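Local coordinates for protein histidine acid phosphatase (Hafnia alvei, PDB 4ARU) that is a histidine acid phosphatase of branch 2 of the histidine phosphatase superfamily, and has several disulfides and a bound potassium ion, at residues L317-T322 with L379-C384. Residues are numbered along the deposited sequence; the frame is centred on the assembly and turned at random. Where two conformers were deposited one is given.
Sequences LGMTWT and LNIPGC. With K (potassium ion), chain E.
Met319 and Leu379 meet at about a right angle, with Met319 SD 3.9 Å from Leu379 CD1. With chi1 -61°, Met319 CG stands beside its own backbone N, anti to the carbonyl carbon, and the extended chi2 carries SD on to Leu379 and Ile381. Met319 CG comes within 3.6 Å of Asn380 O, and Met319 SD also reaches Ile381 CG1 at 4.0 Å. The side chains of Met319 and Ile381 run side by side and point the same way. Leu379 CD1 touches both Met319 SD and Trp321 CE3. Leu379 CD2 sits 3.8 Å from Trp321 CB and also touches CE3 of the indole. At the other end, the Pro382 ring presses on the Gly318 carbonyl, with Pro382 CD 3.1 Å from Gly318 O.

No direct hydrogen bond joins 317-322 to 379-384. Three waters do this work instead. One donates to Leu317 O at 2.6 Å and accepts from Gly383 N. A second links Thr320 O to Asn380 N. A third accepts from Thr320 N and donates to Asn380 O.

A helix end shapes one segment and a beta turn the other. Gly318, with positive phi, is the C-prime residue of the Schellman motif that ends helix 307-317. Ile381 to Cys384 form a type I turn, closed by Cys384 N to Ile381 O. This turn helps wrap the potassium ion, which is bound by Asn380 OD1 at 2.6 Å, the carbonyl oxygens of Ile381 and Cys384, two waters and Gln387. Cys384 is also tied to Cys393 by a disulfide.

The contact joins the loop after helix 307-317 to the loop after strand 375-378. Met319, Leu379 and Ile381 all pack on Val352 of strand 348-356. Trp321 and Leu379 reach Leu336 of strand 335-342, and Ile381 meets Phe398 and Leu401 of helix 395-405.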
loop_
_atom_site.group_PDB
_atom_site.type_symbol
_atom_site.label_atom_id
_atom_site.label_comp_id
_atom_site.label_asym_id
_atom_site.label_seq_id
_atom_site.Cartn_x
_atom_site.Cartn_y
_atom_site.Cartn_z
ATOM N N LEU A 317 7.189 7.986 -8.555
ATOM C CA LEU A 317 8.550 7.522 -8.846
ATOM C C LEU A 317 8.611 6.593 -10.079
ATOM O O LEU A 317 9.719 6.208 -10.502
ATOM C CB LEU A 317 9.153 6.822 -7.629
ATOM C CG LEU A 317 9.516 7.757 -6.470
ATOM C CD1 LEU A 317 9.944 6.980 -5.259
ATOM C CD2 LEU A 317 10.522 8.830 -6.842
ATOM N N GLY A 318 7.464 6.328 -10.720
ATOM C CA GLY A 318 7.435 5.453 -11.899
ATOM C C GLY A 318 7.799 4.009 -11.606
ATOM O O GLY A 318 8.305 3.315 -12.505
ATOM N N MET A 319 7.640 3.540 -10.373
ATOM C CA MET A 319 8.043 2.164 -9.972
ATOM C C MET A 319 6.871 1.220 -10.217
ATOM O O MET A 319 5.732 1.513 -9.808
ATOM C CB MET A 319 8.467 2.115 -8.513
ATOM C CG MET A 319 9.657 3.006 -8.218
ATOM S SD MET A 319 10.249 2.869 -6.508
ATOM C CE MET A 319 8.775 3.322 -5.615
ATOM N N THR A 320 7.137 0.094 -10.852
ATOM C CA THR A 320 6.113 -0.897 -11.058
ATOM C C THR A 320 6.715 -2.216 -10.640
ATOM O O THR A 320 7.953 -2.388 -10.659
ATOM C CB THR A 320 5.604 -0.960 -12.494
ATOM O OG1 THR A 320 6.688 -1.160 -13.363
ATOM C CG2 THR A 320 4.920 0.344 -12.903
ATOM N N TRP A 321 5.856 -3.138 -10.263
ATOM C CA TRP A 321 6.289 -4.432 -9.778
ATOM C C TRP A 321 5.201 -5.453 -9.876
ATOM O O TRP A 321 3.995 -5.133 -10.010
ATOM C CB TRP A 321 6.815 -4.351 -8.356
ATOM C CG TRP A 321 5.797 -3.920 -7.363
ATOM C CD1 TRP A 321 4.839 -4.696 -6.768
ATOM C CD2 TRP A 321 5.654 -2.597 -6.783
ATOM N NE1 TRP A 321 4.102 -3.936 -5.874
ATOM C CE2 TRP A 321 4.573 -2.655 -5.857
ATOM C CE3 TRP A 321 6.297 -1.367 -6.994
ATOM C CZ2 TRP A 321 4.164 -1.532 -5.143
ATOM C CZ3 TRP A 321 5.901 -0.266 -6.239
ATOM C CH2 TRP A 321 4.835 -0.350 -5.339
ATOM N N THR A 322 5.640 -6.717 -9.835
ATOM C CA THR A 322 4.750 -7.850 -9.540
ATOM C C THR A 322 5.424 -8.649 -8.446
ATOM O O THR A 322 6.651 -8.798 -8.399
ATOM C CB THR A 322 4.419 -8.757 -10.758
ATOM O OG1 THR A 322 3.345 -9.657 -10.438
ATOM C CG2 THR A 322 5.572 -9.612 -11.174
ATOM N N LEU A 379 13.412 -2.743 -6.573
ATOM C CA LEU A 379 12.755 -1.885 -7.554
ATOM C C LEU A 379 13.666 -1.002 -8.377
ATOM O O LEU A 379 14.601 -0.336 -7.895
ATOM C CB LEU A 379 11.720 -0.991 -6.842
ATOM C CG LEU A 379 10.693 -1.784 -6.023
ATOM C CD1 LEU A 379 9.739 -0.815 -5.302
ATOM C CD2 LEU A 379 9.879 -2.705 -6.892
ATOM N N ASN A 380 13.303 -0.927 -9.646
ATOM C CA ASN A 380 13.873 -0.020 -10.598
ATOM C C ASN A 380 13.155 1.307 -10.520
ATOM O O ASN A 380 11.927 1.350 -10.444
ATOM C CB ASN A 380 13.705 -0.567 -12.015
ATOM C CG ASN A 380 14.298 0.352 -13.062
ATOM O OD1 ASN A 380 15.438 0.748 -12.940
ATOM N ND2 ASN A 380 13.536 0.662 -14.110
ATOM N N ILE A 381 13.907 2.381 -10.512
ATOM C CA ILE A 381 13.377 3.740 -10.638
ATOM C C ILE A 381 13.723 4.232 -12.036
ATOM O O ILE A 381 14.883 4.519 -12.314
ATOM C CB ILE A 381 13.933 4.705 -9.565
ATOM C CG1 ILE A 381 13.663 4.193 -8.146
ATOM C CG2 ILE A 381 13.409 6.134 -9.811
ATOM C CD1 ILE A 381 14.463 4.937 -7.102
ATOM N N PRO A 382 12.745 4.282 -12.939
ATOM C CA PRO A 382 13.149 4.515 -14.336
ATOM C C PRO A 382 13.797 5.851 -14.586
ATOM O O PRO A 382 14.705 5.943 -15.430
ATOM C CB PRO A 382 11.837 4.358 -15.120
ATOM C CG PRO A 382 10.971 3.567 -14.259
ATOM C CD PRO A 382 11.335 3.863 -12.840
ATOM N N GLY A 383 13.401 6.873 -13.858
ATOM C CA GLY A 383 14.013 8.145 -14.029
ATOM C C GLY A 383 15.444 8.236 -13.528
ATOM O O GLY A 383 16.145 9.207 -13.828
ATOM N N CYS A 384 15.844 7.272 -12.688
ATOM C CA CYS A 384 17.221 7.226 -12.116
ATOM C C CYS A 384 18.099 6.454 -13.095
ATOM O O CYS A 384 18.348 5.265 -12.928
ATOM C CB CYS A 384 17.190 6.587 -10.709
ATOM S SG CYS A 384 18.776 6.818 -9.827
HETATM K K K E . 16.911 2.915 -13.252
HETATM O O HOH W 1 11.177 7.608 -12.206
HETATM O O HOH W 2 11.093 -2.560 -10.674
HETATM O O HOH W 3 9.904 0.031 -11.793
HETATM O O HOH W 4 16.515 3.846 -15.786
HETATM O O HOH W 5 18.926 1.440 -14.326
#